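Local structure of putative epoxide hydrolase protein (Klebsiella pneumoniae subsp. pneumoniae, 5BOV) at residues 115-120 and 241-246; 120-125 and 235-240. The protein is a putative epoxide hydrolase of the alpha/beta hydrolase fold that may instead, or also, act as a monoacylglycerol lipase. All coordinates share one frame; numbering follows the deposited sequence.

Contact 1. Residues 115-120 and 241-246; sequences TADIVA and PPITVP
Ile243 reaches the helix with both of its branches, touching two of its residues. Its CD1 lies 3.8 Å from CB of Asp117, the two side chains crossing at about a right angle, and the same methyl sits 3.6 Å from the backbone O of Asp117. The shorter branch goes to the next turn of the helix: Ile243 CG2 packs at 4.0 Å against CB of Ala120. Placing CG1 beside its own backbone N (chi1 -74°) and CG2 beside the carbonyl carbon is what lets one isoleucine reach two helix residues that are three positions apart. The methyl of Ala120 is shared, since Val245 CG2 meets it as well, at 4.1 Å. With nothing beyond CB, Ala120 lets the loop come close, its CA only 6.2 Å from that of Ile243.

The polar link between the two backbones runs through one water. It donates to Ala120 O at 2.8 Å and accepts from Thr244 N at 2.9 Å, joining a carbonyl near the end of the helix to a loop amide.

Asp117 offers the loop its aliphatic CB, while its carboxylate is held by other partners: OD1 is hydrogen-bonded to Ser132 OG and OD2 to Leu137 N. This buried acid therefore ties the helix to the region at and just after strand 127-133.

Helix 111-122 is covered by helix 85-98 at Thr115 and Ile118, and it lies against strands 104-108 and 127-133 through Ala116 and Val119. Ile243 also touches Leu130 of strand 127-133, which places residues 241-246 beside the helix on their way into strand 247-252.

Contact 2. Residues 120-125 and 235-240; sequences AALWPQ and QRLAAL
Leu122 lies over Arg236, its methyl CD2 resting on one face of the guanidinium. That methyl stands 3.5 Å above the plane, offset toward the rim, and is about equally far from NE and CZ of Arg236. The two side chains meet at a slant. The arginine chain bends at chi3 (68°), and its end passes across the leucine to the backbone O of Leu122, 3.2 Å from Arg236 NH2. With an N-H...O angle of 131° this hydrogen bond is weak and well off straight.

A water in the guanidinium plane, at its edge, adds a second link. It accepts from Arg236 NH2 at 3.0 Å and donates to Ala121 O at 2.9 Å, so a single nitrogen serves two successive carbonyls at the end of the helix, one directly and one through the water.

Leu237 meets Leu122 at about a right angle. Its CD2 approaches Leu122 CD2 at 3.9 Å and lies nearly as close to CG, nestling into the fork of the leucine. Leu122 supplies the apolar side of the contact from its helix, with the arginine on one flank and Leu237 on the other.

Trp123, where the chain leaves helical geometry, packs edge-to-face with Tyr233 and touches helix 85-98. The arrangement is plain helix-end packing in an alpha/beta hydrolase: the C-terminal end of helix 111-122, which follows the probable nucleophile elbow, meets the end of helix 231-238, an apolar leucine pair edged by an exposed arginine that reaches one carbonyl of the helix end by a weak bond and the one before it through a water.

In the fold
Following the chain from the N terminus, helix 111-122 comes first and serves both contacts, with Ala120 common to the two. The chain then runs through strand 127-133 and a mostly helical stretch before returning in helix 231-238, where contact 2 closes its loop. A few residues later the loop toward strand 247-252 closes contact 1, so contact 2 is nested inside it. The centres of the two contacts are about 7 Å apart, and the contacts touch: Pro241 CD packs on Arg236 O, and Ile118 CG2 on Leu237 CD1. Together they tie one helix flanking the central sheet to the path by which the chain re-enters that sheet.

Contact 1. Residues 115-120 and 241-246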
ATOM      1  N   THR A 115      -2.772  -4.267  -1.702  1.00  7.51           N
ATOM      2  CA  THR A 115      -3.691  -4.601  -0.676  1.00  7.74           C
ATOM      3  C   THR A 115      -5.141  -4.160  -1.071  1.00  7.82           C
ATOM      4  O   THR A 115      -6.071  -4.952  -0.970  1.00  7.99           O
ATOM      5  CB  THR A 115      -3.300  -3.912   0.666  1.00  7.68           C
ATOM      6  OG1 THR A 115      -1.997  -4.382   1.078  1.00  7.98           O
ATOM      7  CG2 THR A 115      -4.254  -4.205   1.711  1.00  8.17           C
ATOM      8  N   ALA A 116      -5.278  -2.942  -1.585  1.00  7.40           N
ATOM      9  CA  ALA A 116      -6.593  -2.489  -2.034  1.00  7.54           C
ATOM     10  C   ALA A 116      -7.119  -3.314  -3.209  1.00  7.78           C
ATOM     11  O   ALA A 116      -8.307  -3.617  -3.251  1.00  8.14           O
ATOM     12  CB  ALA A 116      -6.501  -1.019  -2.479  1.00  7.50           C
ATOM     13  N   ASP A 117      -6.229  -3.688  -4.144  1.00  7.29           N
ATOM     14  CA  ASP A 117      -6.539  -4.519  -5.250  1.00  7.69           C
ATOM     15  C   ASP A 117      -7.164  -5.868  -4.716  1.00  7.89           C
ATOM     16  O   ASP A 117      -8.176  -6.340  -5.259  1.00  8.10           O
ATOM     17  CB  ASP A 117      -5.371  -4.858  -6.114  1.00  7.80           C
ATOM     18  CG  ASP A 117      -4.820  -3.685  -6.901  1.00  7.89           C
ATOM     19  OD1 ASP A 117      -5.413  -2.580  -6.897  1.00  7.70           O
ATOM     20  OD2 ASP A 117      -3.704  -3.888  -7.404  1.00  7.76           O
ATOM     21  N   ILE A 118      -6.495  -6.478  -3.739  1.00  8.33           N
ATOM     22  CA  ILE A 118      -6.949  -7.728  -3.194  1.00  8.73           C
ATOM     23  C   ILE A 118      -8.326  -7.566  -2.527  1.00  9.24           C
ATOM     24  O   ILE A 118      -9.203  -8.447  -2.742  1.00  9.52           O
ATOM     25  CB  ILE A 118      -5.924  -8.328  -2.219  1.00  8.91           C
ATOM     26  CG1 ILE A 118      -4.699  -8.730  -2.972  1.00  8.60           C
ATOM     27  CG2 ILE A 118      -6.523  -9.563  -1.455  1.00  9.13           C
ATOM     28  CD1 ILE A 118      -3.494  -9.024  -2.083  1.00  8.60           C
ATOM     29  N   VAL A 119      -8.528  -6.528  -1.733  1.00  9.33           N
ATOM     30  CA  VAL A 119      -9.829  -6.324  -1.122  1.00  9.99           C
ATOM     31  C   VAL A 119     -10.898  -6.212  -2.196  1.00 10.16           C
ATOM     32  O   VAL A 119     -11.973  -6.832  -2.102  1.00 10.62           O
ATOM     33  CB  VAL A 119      -9.875  -5.128  -0.171  1.00  9.94           C
ATOM     34  CG1 VAL A 119     -11.195  -5.000   0.462  1.00 10.21           C
ATOM     35  CG2 VAL A 119      -8.844  -5.345   0.903  1.00  9.97           C
ATOM     36  N   ALA A 120     -10.618  -5.454  -3.271  1.00 10.14           N
ATOM     37  CA  ALA A 120     -11.565  -5.294  -4.312  1.00 10.31           C
ATOM     38  C   ALA A 120     -11.850  -6.576  -5.068  1.00 10.90           C
ATOM     39  O   ALA A 120     -12.970  -6.791  -5.527  1.00 11.91           O
ATOM     40  CB  ALA A 120     -11.079  -4.185  -5.263  1.00  9.83           C
ATOM     41  N   PRO A 241      -7.543 -12.863 -10.535  1.00 12.02           N
ATOM     42  CA  PRO A 241      -8.914 -12.488 -10.760  1.00 12.17           C
ATOM     43  C   PRO A 241      -9.066 -11.010 -11.148  1.00 12.16           C
ATOM     44  O   PRO A 241      -8.389 -10.172 -10.596  1.00 11.16           O
ATOM     45  CB  PRO A 241      -9.566 -12.750  -9.405  1.00 12.61           C
ATOM     46  CG  PRO A 241      -8.468 -12.528  -8.446  1.00 12.32           C
ATOM     47  CD  PRO A 241      -7.303 -13.155  -9.119  1.00 11.96           C
ATOM     48  N   PRO A 242      -9.996 -10.683 -12.019  1.00 12.18           N
ATOM     49  CA  PRO A 242     -10.156  -9.290 -12.370  1.00 12.38           C
ATOM     50  C   PRO A 242     -10.893  -8.511 -11.296  1.00 12.15           C
ATOM     51  O   PRO A 242     -11.526  -9.105 -10.414  1.00 12.69           O
ATOM     52  CB  PRO A 242     -11.020  -9.370 -13.623  1.00 13.51           C
ATOM     53  CG  PRO A 242     -11.814 -10.621 -13.465  1.00 13.96           C
ATOM     54  CD  PRO A 242     -10.815 -11.580 -12.871  1.00 13.56           C
ATOM     55  N   ILE A 243     -10.696  -7.193 -11.318  1.00 11.48           N
ATOM     56  CA  ILE A 243     -11.393  -6.308 -10.377  1.00 11.23           C
ATOM     57  C   ILE A 243     -12.594  -5.749 -11.102  1.00 10.86           C
ATOM     58  O   ILE A 243     -12.490  -5.136 -12.201  1.00 10.69           O
ATOM     59  CB  ILE A 243     -10.414  -5.232  -9.914  1.00 11.35           C
ATOM     60  CG1 ILE A 243      -9.436  -5.913  -8.926  1.00 11.57           C
ATOM     61  CG2 ILE A 243     -11.166  -4.113  -9.223  1.00 11.44           C
ATOM     62  CD1 ILE A 243      -8.196  -5.160  -8.666  1.00 11.59           C
ATOM     63  N   THR A 244     -13.747  -5.880 -10.476  1.00 10.79           N
ATOM     64  CA  THR A 244     -15.010  -5.541 -11.095  1.00 11.16           C
ATOM     65  C   THR A 244     -15.542  -4.143 -10.720  1.00 10.97           C
ATOM     66  O   THR A 244     -16.518  -3.651 -11.287  1.00 11.58           O
ATOM     67  CB  THR A 244     -16.113  -6.583 -10.688  1.00 12.09           C
ATOM     68  OG1 THR A 244     -16.367  -6.502  -9.282  1.00 12.22           O
ATOM     69  CG2 THR A 244     -15.715  -7.970 -11.098  1.00 12.81           C
ATOM     70  N   VAL A 245     -14.924  -3.514  -9.679  1.00 10.06           N
ATOM     71  CA  VAL A 245     -15.422  -2.254  -9.164  1.00 10.03           C
ATOM     72  C   VAL A 245     -14.860  -1.085  -9.959  1.00  9.66           C
ATOM     73  O   VAL A 245     -13.818  -1.209 -10.630  1.00  9.68           O
ATOM     74  CB  VAL A 245     -15.093  -2.057  -7.670  1.00 10.21           C
ATOM     75  CG1 VAL A 245     -15.546  -3.308  -6.883  1.00 10.80           C
ATOM     76  CG2 VAL A 245     -13.648  -1.776  -7.417  1.00  9.77           C
ATOM     77  N   PRO A 246     -15.548   0.047  -9.949  1.00  9.91           N
ATOM     78  CA  PRO A 246     -15.015   1.213 -10.691  1.00  9.85           C
ATOM     79  C   PRO A 246     -13.593   1.575 -10.215  1.00  9.21           C
ATOM     80  O   PRO A 246     -13.384   1.715  -9.049  1.00  9.47           O
ATOM     81  CB  PRO A 246     -16.012   2.353 -10.370  1.00 10.21           C
ATOM     82  CG  PRO A 246     -17.250   1.623 -10.048  1.00 10.61           C
ATOM     83  CD  PRO A 246     -16.845   0.381  -9.324  1.00 10.15           C
TER
HETATM   84  O   HOH W   1     -13.994  -7.390  -8.062  1.00 15.82           O

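Contact 2. Residues 120-125 and 235-240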
ATOM      1  N   ALA A 120     -10.618  -5.454  -3.271  1.00 10.14           N
ATOM      2  CA  ALA A 120     -11.565  -5.294  -4.312  1.00 10.31           C
ATOM      3  C   ALA A 120     -11.850  -6.576  -5.068  1.00 10.90           C
ATOM      4  O   ALA A 120     -12.970  -6.791  -5.527  1.00 11.91           O
ATOM      5  CB  ALA A 120     -11.079  -4.185  -5.263  1.00  9.83           C
ATOM      6  N   ALA A 121     -10.834  -7.407  -5.272  1.00 10.77           N
ATOM      7  CA  ALA A 121     -11.035  -8.649  -6.003  1.00 11.49           C
ATOM      8  C   ALA A 121     -11.761  -9.715  -5.183  1.00 11.99           C
ATOM      9  O   ALA A 121     -12.616 -10.495  -5.717  1.00 12.26           O
ATOM     10  CB  ALA A 121      -9.667  -9.150  -6.459  1.00 11.13           C
ATOM     11  N   LEU A 122     -11.431  -9.828  -3.919  1.00 12.25           N
ATOM     12  CA  LEU A 122     -12.003 -10.917  -3.101  1.00 13.65           C
ATOM     13  C   LEU A 122     -13.250 -10.538  -2.355  1.00 14.25           C
ATOM     14  O   LEU A 122     -14.119 -11.421  -2.124  1.00 14.64           O
ATOM     15  CB  LEU A 122     -10.984 -11.458  -2.100  1.00 14.02           C
ATOM     16  CG  LEU A 122      -9.663 -11.993  -2.687  1.00 14.45           C
ATOM     17  CD1 LEU A 122      -8.818 -12.578  -1.582  1.00 15.02           C
ATOM     18  CD2 LEU A 122      -9.859 -13.010  -3.782  1.00 15.09           C
ATOM     19  N   TRP A 123     -13.364  -9.274  -1.966  1.00 14.67           N
ATOM     20  CA  TRP A 123     -14.570  -8.764  -1.310  1.00 15.56           C
ATOM     21  C   TRP A 123     -15.088  -7.512  -2.025  1.00 14.50           C
ATOM     22  O   TRP A 123     -15.162  -6.424  -1.414  1.00 13.58           O
ATOM     23  CB  TRP A 123     -14.270  -8.477   0.154  1.00 17.57           C
ATOM     24  CG  TRP A 123     -13.722  -9.626   0.838  1.00 20.67           C
ATOM     25  CD1 TRP A 123     -14.432 -10.721   1.293  1.00 22.46           C
ATOM     26  CD2 TRP A 123     -12.332  -9.883   1.185  1.00 20.99           C
ATOM     27  NE1 TRP A 123     -13.562 -11.632   1.849  1.00 24.99           N
ATOM     28  CE2 TRP A 123     -12.288 -11.113   1.890  1.00 22.77           C
ATOM     29  CE3 TRP A 123     -11.148  -9.197   0.986  1.00 19.70           C
ATOM     30  CZ2 TRP A 123     -11.071 -11.673   2.376  1.00 23.14           C
ATOM     31  CZ3 TRP A 123      -9.957  -9.753   1.410  1.00 19.96           C
ATOM     32  CH2 TRP A 123      -9.899 -10.969   2.104  1.00 20.99           C
ATOM     33  N   PRO A 124     -15.508  -7.636  -3.286  1.00 14.22           N
ATOM     34  CA  PRO A 124     -15.924  -6.458  -4.030  1.00 13.91           C
ATOM     35  C   PRO A 124     -17.084  -5.649  -3.383  1.00 14.38           C
ATOM     36  O   PRO A 124     -17.162  -4.424  -3.564  1.00 14.15           O
ATOM     37  CB  PRO A 124     -16.348  -7.002  -5.376  1.00 14.15           C
ATOM     38  CG  PRO A 124     -16.629  -8.462  -5.131  1.00 14.18           C
ATOM     39  CD  PRO A 124     -15.613  -8.849  -4.125  1.00 14.27           C
ATOM     40  N   GLN A 125     -17.974  -6.328  -2.643  1.00 15.37           N
ATOM     41  CA  GLN A 125     -19.093  -5.614  -2.014  1.00 16.29           C
ATOM     42  C   GLN A 125     -18.597  -4.570  -0.999  1.00 15.16           C
ATOM     43  O   GLN A 125     -19.342  -3.642  -0.659  1.00 15.40           O
ATOM     44  CB  GLN A 125     -20.080  -6.563  -1.289  1.00 19.17           C
ATOM     45  CG  GLN A 125     -20.813  -7.421  -2.237  1.00 23.75           C
ATOM     46  CD  GLN A 125     -21.767  -8.441  -1.536  1.00 28.85           C
ATOM     47  OE1 GLN A 125     -22.341  -8.193  -0.449  1.00 35.02           O
ATOM     48  NE2 GLN A 125     -21.929  -9.566  -2.174  1.00 31.33           N
ATOM     49  N   GLN A 235      -4.772 -18.927  -3.039  1.00 15.77           N
ATOM     50  CA  GLN A 235      -5.175 -19.750  -4.179  1.00 18.27           C
ATOM     51  C   GLN A 235      -6.110 -19.000  -5.147  1.00 17.64           C
ATOM     52  O   GLN A 235      -5.907 -19.087  -6.388  1.00 18.65           O
ATOM     53  CB  GLN A 235      -5.846 -21.047  -3.695  1.00 20.73           C
ATOM     54  CG  GLN A 235      -6.379 -21.908  -4.871  1.00 24.04           C
ATOM     55  CD  GLN A 235      -6.887 -23.239  -4.347  1.00 30.04           C
ATOM     56  OE1 GLN A 235      -7.030 -23.449  -3.129  1.00 35.39           O
ATOM     57  NE2 GLN A 235      -7.128 -24.154  -5.239  1.00 33.13           N
ATOM     58  N   ARG A 236      -7.069 -18.229  -4.619  1.00 17.28           N
ATOM     59  CA  ARG A 236      -7.956 -17.448  -5.432  1.00 17.46           C
ATOM     60  C   ARG A 236      -7.126 -16.351  -6.194  1.00 15.37           C
ATOM     61  O   ARG A 236      -7.360 -16.106  -7.376  1.00 14.89           O
ATOM     62  CB  ARG A 236      -9.060 -16.785  -4.605  1.00 19.42           C
ATOM     63  CG  ARG A 236     -10.076 -17.800  -4.162  1.00 23.17           C
ATOM     64  CD  ARG A 236     -10.953 -17.273  -3.034  1.00 26.20           C
ATOM     65  NE  ARG A 236     -11.851 -16.185  -3.437  1.00 27.80           N
ATOM     66  CZ  ARG A 236     -12.569 -15.435  -2.572  1.00 33.19           C
ATOM     67  NH1 ARG A 236     -12.507 -15.662  -1.232  1.00 36.89           N
ATOM     68  NH2 ARG A 236     -13.360 -14.442  -3.013  1.00 33.88           N
ATOM     69  N   LEU A 237      -6.144 -15.771  -5.503  1.00 14.28           N
ATOM     70  CA  LEU A 237      -5.379 -14.659  -6.086  1.00 13.42           C
ATOM     71  C   LEU A 237      -4.447 -15.158  -7.161  1.00 13.05           C
ATOM     72  O   LEU A 237      -4.154 -14.446  -8.107  1.00 11.15           O
ATOM     73  CB  LEU A 237      -4.623 -13.915  -4.990  1.00 13.09           C
ATOM     74  CG  LEU A 237      -5.524 -13.162  -4.007  1.00 13.11           C
ATOM     75  CD1 LEU A 237      -4.669 -12.656  -2.853  1.00 13.08           C
ATOM     76  CD2 LEU A 237      -6.243 -11.973  -4.712  1.00 13.28           C
ATOM     77  N   ALA A 238      -4.010 -16.399  -7.069  1.00 12.73           N
ATOM     78  CA  ALA A 238      -3.075 -16.926  -8.061  1.00 13.83           C
ATOM     79  C   ALA A 238      -3.694 -17.050  -9.436  1.00 14.64           C
ATOM     80  O   ALA A 238      -2.964 -17.082 -10.453  1.00 14.74           O
ATOM     81  CB  ALA A 238      -2.528 -18.272  -7.590  1.00 14.52           C
ATOM     82  N   ALA A 239      -5.024 -17.083  -9.493  1.00 14.31           N
ATOM     83  CA  ALA A 239      -5.738 -17.038 -10.786  1.00 15.25           C
ATOM     84  C   ALA A 239      -5.745 -15.662 -11.450  1.00 14.35           C
ATOM     85  O   ALA A 239      -6.271 -15.516 -12.539  1.00 15.15           O
ATOM     86  CB  ALA A 239      -7.145 -17.553 -10.632  1.00 15.73           C
ATOM     87  N   LEU A 240      -5.225 -14.650 -10.742  1.00 13.39           N
ATOM     88  CA  LEU A 240      -5.247 -13.270 -11.199  1.00 12.85           C
ATOM     89  C   LEU A 240      -6.658 -12.821 -11.514  1.00 12.45           C
ATOM     90  O   LEU A 240      -6.947 -12.419 -12.640  1.00 13.42           O
ATOM     91  CB  LEU A 240      -4.293 -13.031 -12.340  1.00 13.25           C
ATOM     92  CG  LEU A 240      -2.853 -13.571 -12.168  1.00 14.31           C
ATOM     93  CD1 LEU A 240      -2.019 -13.203 -13.411  1.00 15.18           C
ATOM     94  CD2 LEU A 240      -2.228 -13.071 -10.900  1.00 14.28           C
TER
HETATM   95  O   HOH W   2     -13.646 -13.188  -5.755  1.00 35.95           O